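Local atomic coordinates of hypothetical membrane protein (Corynebacterium glutamicum, PDB entry 6JS9), a protein that binds heme through its N-terminal HtaA domain, the part present here, and probably passes it on during heme uptake in corynebacteria. Residues Q63-F74 / D86-N97. Residues are numbered along the deposited sequence; the frame is centred on the assembly and turned at random.
Sequences QGTVEFNGSVHF and DTTMSDIKMVFN
A long antiparallel beta hairpin of the HtaA domain, broken midway, sets Val66 opposite Met94 and Val72 opposite Met89 as hydrogen-bonded pairs, each N donating to the other's O. The N-to-C directions of 63-68 and 92-97 are 168° apart, 71-74 and 86-90 are also nearly antiparallel, and the register slips by one residue between these two paired parts. At the break water bridges the strands: one molecule donates to Phe68 O and Gly70 O and accepts from Ile92 N at 2.9 Å, while Ile92 CD1 packs 3.6 Å from Gly70 O.

On the buried face, the Phe68 ring turns its edge to Ile92 O and Met94 CB, with CE1 3.9 Å from the latter. Val66 CG2 meets Phe96 CE1, and Leu149 of strand 146-155 packs on both Met94 and Phe96. Nearer the heme, which lies about 5 Å from the side chain of Thr87, the Met89 chain bends at its last torsion (chi3 -52°), bringing CE to the edge of the Phe74 ring, 4.1 Å from CE2. Phe21 meets that ring edge-to-face.

The opposite face, with Thr65, Glu67, Lys93 and His73, is largely polar. Glu67 and Lys93 run side by side, their OE2 and NZ making a long salt bridge of 4.0 Å. At the far end of the hairpin segments, the buried carboxylate of Asp86 bonds through OD2 to Tyr123 OH, which probably helps fix it; its OD1 accepts from His73 NE2 at 2.8 Å, lying in the imidazole plane although the nitrogen stands 40° out of the carboxylate plane.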
ATOM      1  N   GLN A  63      -6.351  15.918 -10.838  1.00 36.45           N
ATOM      2  CA  GLN A  63      -6.774  15.368  -9.555  1.00 38.24           C
ATOM      3  C   GLN A  63      -7.822  14.292  -9.769  1.00 38.43           C
ATOM      4  O   GLN A  63      -8.722  14.437 -10.601  1.00 37.10           O
ATOM      5  CB  GLN A  63      -7.334  16.454  -8.589  1.00 37.87           C
ATOM      6  CG  GLN A  63      -6.342  17.562  -8.312  1.00 36.79           C
ATOM      7  CD  GLN A  63      -6.813  18.568  -7.288  1.00 39.48           C
ATOM      8  OE1 GLN A  63      -7.886  18.434  -6.694  1.00 37.35           O
ATOM      9  NE2 GLN A  63      -5.995  19.582  -7.062  1.00 37.80           N
ATOM     10  N   GLY A  64      -7.702  13.223  -8.996  1.00 35.69           N
ATOM     11  CA  GLY A  64      -8.661  12.143  -9.038  1.00 37.53           C
ATOM     12  C   GLY A  64      -8.176  11.018  -8.162  1.00 32.90           C
ATOM     13  O   GLY A  64      -7.061  11.051  -7.630  1.00 34.80           O
ATOM     14  N   THR A  65      -9.031   9.999  -8.026  1.00 34.48           N
ATOM     15  CA  THR A  65      -8.706   8.814  -7.233  1.00 40.75           C
ATOM     16  C   THR A  65      -8.907   7.553  -8.061  1.00 40.45           C
ATOM     17  O   THR A  65      -9.901   7.431  -8.778  1.00 38.14           O
ATOM     18  CB  THR A  65      -9.574   8.736  -5.971  1.00 34.40           C
ATOM     19  OG1 THR A  65      -9.376   9.918  -5.193  1.00 31.86           O
ATOM     20  CG2 THR A  65      -9.204   7.523  -5.136  1.00 31.22           C
ATOM     21  N   VAL A  66      -7.978   6.604  -7.949  1.00 33.52           N
ATOM     22  CA  VAL A  66      -8.138   5.298  -8.582  1.00 32.20           C
ATOM     23  C   VAL A  66      -8.124   4.227  -7.497  1.00 42.35           C
ATOM     24  O   VAL A  66      -7.159   4.122  -6.725  1.00 31.38           O
ATOM     25  CB  VAL A  66      -7.056   5.033  -9.636  1.00 34.38           C
ATOM     26  CG1 VAL A  66      -7.276   3.671 -10.273  1.00 36.37           C
ATOM     27  CG2 VAL A  66      -7.076   6.121 -10.688  1.00 33.99           C
ATOM     28  N   GLU A  67      -9.198   3.441  -7.432  1.00 36.69           N
ATOM     29  CA  GLU A  67      -9.279   2.315  -6.514  1.00 32.83           C
ATOM     30  C   GLU A  67      -8.756   1.067  -7.211  1.00 33.88           C
ATOM     31  O   GLU A  67      -8.986   0.875  -8.408  1.00 43.54           O
ATOM     32  CB  GLU A  67     -10.721   2.098  -6.059  1.00 32.92           C
ATOM     33  CG  GLU A  67     -11.293   3.259  -5.265  1.00 43.34           C
ATOM     34  CD  GLU A  67     -12.721   3.007  -4.834  1.00 55.13           C
ATOM     35  OE1 GLU A  67     -13.334   2.029  -5.325  1.00 60.80           O
ATOM     36  OE2 GLU A  67     -13.226   3.780  -3.995  1.00 63.73           O
ATOM     37  N   PHE A  68      -8.066   0.216  -6.455  1.00 31.81           N
ATOM     38  CA  PHE A  68      -7.384  -0.959  -6.988  1.00 32.19           C
ATOM     39  C   PHE A  68      -7.933  -2.242  -6.377  1.00 38.56           C
ATOM     40  O   PHE A  68      -8.436  -2.247  -5.251  1.00 35.93           O
ATOM     41  CB  PHE A  68      -5.869  -0.883  -6.716  1.00 36.04           C
ATOM     42  CG  PHE A  68      -5.174   0.180  -7.510  1.00 36.74           C
ATOM     43  CD1 PHE A  68      -5.102   1.483  -7.036  1.00 38.30           C
ATOM     44  CD2 PHE A  68      -4.616  -0.116  -8.751  1.00 36.59           C
ATOM     45  CE1 PHE A  68      -4.484   2.484  -7.776  1.00 36.77           C
ATOM     46  CE2 PHE A  68      -3.988   0.875  -9.501  1.00 34.20           C
ATOM     47  CZ  PHE A  68      -3.920   2.179  -9.008  1.00 39.94           C
ATOM     48  N   ASN A  69      -7.839  -3.330  -7.143  1.00 37.17           N
ATOM     49  CA  ASN A  69      -8.068  -4.665  -6.615  1.00 42.58           C
ATOM     50  C   ASN A  69      -6.818  -5.166  -5.918  1.00 42.09           C
ATOM     51  O   ASN A  69      -5.702  -4.967  -6.407  1.00 46.22           O
ATOM     52  CB  ASN A  69      -8.424  -5.637  -7.735  1.00 35.81           C
ATOM     53  CG  ASN A  69      -9.789  -5.368  -8.305  1.00 48.53           C
ATOM     54  OD1 ASN A  69     -10.779  -5.309  -7.568  1.00 51.20           O
ATOM     55  ND2 ASN A  69      -9.855  -5.186  -9.619  1.00 39.26           N
ATOM     56  N   GLY A  70      -7.006  -5.830  -4.792  1.00 39.58           N
ATOM     57  CA  GLY A  70      -5.936  -6.590  -4.174  1.00 35.42           C
ATOM     58  C   GLY A  70      -5.835  -6.367  -2.681  1.00 37.36           C
ATOM     59  O   GLY A  70      -6.321  -5.378  -2.132  1.00 32.91           O
ATOM     60  N   SER A  71      -5.177  -7.313  -2.008  1.00 36.69           N
ATOM     61  CA  SER A  71      -4.881  -7.188  -0.583  1.00 36.68           C
ATOM     62  C   SER A  71      -3.535  -7.840  -0.301  1.00 35.90           C
ATOM     63  O   SER A  71      -3.064  -8.679  -1.073  1.00 31.12           O
ATOM     64  CB  SER A  71      -5.969  -7.830   0.282  1.00 34.80           C
ATOM     65  OG  SER A  71      -6.028  -9.227   0.038  1.00 38.59           O
ATOM     66  N   VAL A  72      -2.914  -7.436   0.812  1.00 36.86           N
ATOM     67  CA  VAL A  72      -1.646  -8.003   1.276  1.00 35.19           C
ATOM     68  C   VAL A  72      -1.809  -8.370   2.736  1.00 35.23           C
ATOM     69  O   VAL A  72      -2.234  -7.528   3.535  1.00 33.95           O
ATOM     70  CB  VAL A  72      -0.467  -7.020   1.137  1.00 38.34           C
ATOM     71  CG1 VAL A  72       0.850  -7.745   1.383  1.00 29.99           C
ATOM     72  CG2 VAL A  72      -0.482  -6.327  -0.226  1.00 42.69           C
ATOM     73  N   HIS A  73      -1.451  -9.606   3.094  1.00 33.34           N
ATOM     74  CA  HIS A  73      -1.584 -10.094   4.466  1.00 37.50           C
ATOM     75  C   HIS A  73      -0.207 -10.459   5.020  1.00 35.71           C
ATOM     76  O   HIS A  73       0.390 -11.453   4.595  1.00 34.30           O
ATOM     77  CB  HIS A  73      -2.525 -11.295   4.527  1.00 40.35           C
ATOM     78  CG  HIS A  73      -2.815 -11.754   5.921  1.00 45.66           C
ATOM     79  ND1 HIS A  73      -3.349 -12.992   6.206  1.00 47.77           N
ATOM     80  CD2 HIS A  73      -2.644 -11.136   7.115  1.00 47.19           C
ATOM     81  CE1 HIS A  73      -3.493 -13.117   7.514  1.00 50.33           C
ATOM     82  NE2 HIS A  73      -3.078 -12.001   8.088  1.00 45.30           N
ATOM     83  N   PHE A  74       0.282  -9.667   5.983  1.00 32.95           N
ATOM     84  CA  PHE A  74       1.557  -9.918   6.645  1.00 29.17           C
ATOM     85  C   PHE A  74       1.341 -10.697   7.942  1.00 31.39           C
ATOM     86  O   PHE A  74       0.516 -10.314   8.779  1.00 29.19           O
ATOM     87  CB  PHE A  74       2.281  -8.609   6.979  1.00 31.09           C
ATOM     88  CG  PHE A  74       2.517  -7.710   5.801  1.00 30.62           C
ATOM     89  CD1 PHE A  74       3.560  -7.960   4.919  1.00 32.85           C
ATOM     90  CD2 PHE A  74       1.716  -6.605   5.591  1.00 30.63           C
ATOM     91  CE1 PHE A  74       3.780  -7.122   3.821  1.00 36.88           C
ATOM     92  CE2 PHE A  74       1.939  -5.750   4.509  1.00 30.48           C
ATOM     93  CZ  PHE A  74       2.980  -6.011   3.632  1.00 33.05           C
ATOM     94  N   ASP A  86       0.134  -9.424  12.818  1.00 29.29           N
ATOM     95  CA  ASP A  86      -0.925  -9.887  11.911  1.00 32.42           C
ATOM     96  C   ASP A  86      -1.584  -8.639  11.309  1.00 37.55           C
ATOM     97  O   ASP A  86      -2.536  -8.100  11.881  1.00 44.18           O
ATOM     98  CB  ASP A  86      -1.924 -10.771  12.654  1.00 31.42           C
ATOM     99  CG  ASP A  86      -2.944 -11.435  11.734  1.00 38.40           C
ATOM    100  OD1 ASP A  86      -3.207 -10.923  10.630  1.00 37.90           O
ATOM    101  OD2 ASP A  86      -3.503 -12.482  12.121  1.00 46.33           O
ATOM    102  N   THR A  87      -1.077  -8.201  10.147  1.00 30.33           N
ATOM    103  CA  THR A  87      -1.515  -6.984   9.474  1.00 28.24           C
ATOM    104  C   THR A  87      -2.022  -7.314   8.082  1.00 31.21           C
ATOM    105  O   THR A  87      -1.318  -7.958   7.294  1.00 30.67           O
ATOM    106  CB  THR A  87      -0.392  -5.959   9.348  1.00 28.86           C
ATOM    107  OG1 THR A  87       0.073  -5.599  10.650  1.00 32.39           O
ATOM    108  CG2 THR A  87      -0.890  -4.698   8.602  1.00 27.18           C
ATOM    109  N   THR A  88      -3.233  -6.857   7.784  1.00 29.90           N
ATOM    110  CA  THR A  88      -3.851  -7.012   6.475  1.00 30.58           C
ATOM    111  C   THR A  88      -4.116  -5.636   5.878  1.00 33.95           C
ATOM    112  O   THR A  88      -4.752  -4.785   6.515  1.00 36.04           O
ATOM    113  CB  THR A  88      -5.157  -7.805   6.564  1.00 36.78           C
ATOM    114  OG1 THR A  88      -4.875  -9.128   7.025  1.00 40.89           O
ATOM    115  CG2 THR A  88      -5.832  -7.885   5.185  1.00 30.81           C
ATOM    116  N   MET A  89      -3.619  -5.429   4.665  1.00 33.79           N
ATOM    117  CA  MET A  89      -3.765  -4.181   3.938  1.00 32.05           C
ATOM    118  C   MET A  89      -4.680  -4.425   2.752  1.00 33.37           C
ATOM    119  O   MET A  89      -4.422  -5.334   1.955  1.00 31.23           O
ATOM    120  CB  MET A  89      -2.391  -3.708   3.479  1.00 37.35           C
ATOM    121  CG  MET A  89      -2.383  -2.492   2.624  1.00 48.91           C
ATOM    122  SD  MET A  89      -0.675  -2.124   2.209  1.00 54.02           S
ATOM    123  CE  MET A  89       0.047  -2.131   3.847  1.00 45.24           C
ATOM    124  N   SER A  90      -5.754  -3.636   2.643  1.00 35.43           N
ATOM    125  CA  SER A  90      -6.718  -3.785   1.548  1.00 39.66           C
ATOM    126  C   SER A  90      -7.279  -2.421   1.151  1.00 36.96           C
ATOM    127  O   SER A  90      -6.922  -1.388   1.726  1.00 29.81           O
ATOM    128  CB  SER A  90      -7.861  -4.723   1.935  1.00 41.21           C
ATOM    129  OG  SER A  90      -8.669  -4.136   2.938  1.00 40.90           O
ATOM    130  N   ASP A  91      -8.179  -2.437   0.162  1.00 38.18           N
ATOM    131  CA  ASP A  91      -8.828  -1.236  -0.371  1.00 41.28           C
ATOM    132  C   ASP A  91      -7.794  -0.157  -0.686  1.00 35.87           C
ATOM    133  O   ASP A  91      -7.866   0.980  -0.218  1.00 35.40           O
ATOM    134  CB  ASP A  91      -9.901  -0.722   0.590  1.00 46.85           C
ATOM    135  CG  ASP A  91     -11.045  -1.703   0.761  1.00 64.36           C
ATOM    136  OD1 ASP A  91     -11.788  -1.956  -0.223  1.00 63.45           O
ATOM    137  OD2 ASP A  91     -11.180  -2.240   1.884  1.00 74.84           O
ATOM    138  N   ILE A  92      -6.796  -0.553  -1.467  1.00 30.29           N
ATOM    139  CA  ILE A  92      -5.721   0.346  -1.858  1.00 32.23           C
ATOM    140  C   ILE A  92      -6.263   1.358  -2.861  1.00 38.14           C
ATOM    141  O   ILE A  92      -6.968   0.995  -3.814  1.00 29.85           O
ATOM    142  CB  ILE A  92      -4.550  -0.472  -2.429  1.00 36.27           C
ATOM    143  CG1 ILE A  92      -3.931  -1.325  -1.308  1.00 31.81           C
ATOM    144  CG2 ILE A  92      -3.517   0.417  -3.115  1.00 29.57           C
ATOM    145  CD1 ILE A  92      -3.798  -2.785  -1.654  1.00 34.60           C
ATOM    146  N   LYS A  93      -5.960   2.639  -2.628  1.00 38.44           N
ATOM    147  CA  LYS A  93      -6.368   3.746  -3.484  1.00 39.40           C
ATOM    148  C   LYS A  93      -5.176   4.654  -3.729  1.00 36.04           C
ATOM    149  O   LYS A  93      -4.320   4.827  -2.865  1.00 33.57           O
ATOM    150  CB  LYS A  93      -7.493   4.581  -2.848  1.00 36.74           C
ATOM    151  CG  LYS A  93      -8.703   3.781  -2.463  1.00 45.12           C
ATOM    152  CD  LYS A  93      -9.662   4.585  -1.619  1.00 45.60           C
ATOM    153  CE  LYS A  93     -10.656   3.632  -0.968  1.00 51.92           C
ATOM    154  NZ  LYS A  93     -11.814   4.328  -0.333  1.00 57.73           N
ATOM    155  N   MET A  94      -5.129   5.256  -4.903  1.00 35.10           N
ATOM    156  CA  MET A  94      -4.142   6.288  -5.181  1.00 34.61           C
ATOM    157  C   MET A  94      -4.882   7.580  -5.492  1.00 36.61           C
ATOM    158  O   MET A  94      -5.728   7.612  -6.394  1.00 30.57           O
ATOM    159  CB  MET A  94      -3.227   5.874  -6.331  1.00 38.95           C
ATOM    160  CG  MET A  94      -1.901   6.574  -6.305  1.00 36.46           C
ATOM    161  SD  MET A  94      -0.676   5.669  -7.257  1.00 42.32           S
ATOM    162  CE  MET A  94       0.669   6.844  -7.191  1.00 39.98           C
ATOM    163  N   VAL A  95      -4.599   8.625  -4.716  1.00 35.18           N
ATOM    164  CA  VAL A  95      -5.228   9.937  -4.866  1.00 33.78           C
ATOM    165  C   VAL A  95      -4.194  10.875  -5.479  1.00 39.70           C
ATOM    166  O   VAL A  95      -3.150  11.147  -4.864  1.00 30.98           O
ATOM    167  CB  VAL A  95      -5.739  10.486  -3.524  1.00 34.78           C
ATOM    168  CG1 VAL A  95      -6.524  11.794  -3.736  1.00 31.38           C
ATOM    169  CG2 VAL A  95      -6.602   9.456  -2.805  1.00 30.20           C
ATOM    170  N   PHE A  96      -4.483  11.381  -6.683  1.00 31.82           N
ATOM    171  CA  PHE A  96      -3.518  12.162  -7.450  1.00 33.97           C
ATOM    172  C   PHE A  96      -3.778  13.658  -7.313  1.00 33.57           C
ATOM    173  O   PHE A  96      -4.928  14.112  -7.320  1.00 33.58           O
ATOM    174  CB  PHE A  96      -3.555  11.791  -8.933  1.00 33.11           C
ATOM    175  CG  PHE A  96      -3.245  10.352  -9.212  1.00 35.31           C
ATOM    176  CD1 PHE A  96      -4.245   9.392  -9.150  1.00 37.20           C
ATOM    177  CD2 PHE A  96      -1.967   9.965  -9.577  1.00 32.86           C
ATOM    178  CE1 PHE A  96      -3.974   8.070  -9.427  1.00 36.44           C
ATOM    179  CE2 PHE A  96      -1.688   8.647  -9.852  1.00 32.63           C
ATOM    180  CZ  PHE A  96      -2.694   7.698  -9.785  1.00 33.70           C
ATOM    181  N   ASN A  97      -2.687  14.425  -7.221  1.00 33.87           N
ATOM    182  CA  ASN A  97      -2.719  15.891  -7.252  1.00 34.96           C
ATOM    183  C   ASN A  97      -1.486  16.338  -8.053  1.00 46.05           C
ATOM    184  O   ASN A  97      -0.440  16.689  -7.497  1.00 38.05           O
ATOM    185  CB  ASN A  97      -2.747  16.466  -5.834  1.00 34.93           C
ATOM    186  CG  ASN A  97      -2.500  17.953  -5.795  1.00 36.28           C
ATOM    187  OD1 ASN A  97      -2.621  18.648  -6.805  1.00 40.09           O
ATOM    188  ND2 ASN A  97      -2.143  18.454  -4.619  1.00 39.18           N
TER
HETATM  189  O   HOH W   1      -3.902  19.754  -8.855  1.00 26.12           O
HETATM  190  O   HOH W   2      -9.730   0.008  -3.352  1.00 31.98           O
HETATM  191  O   HOH W   3      -7.262  -3.016  -2.924  1.00 34.56           O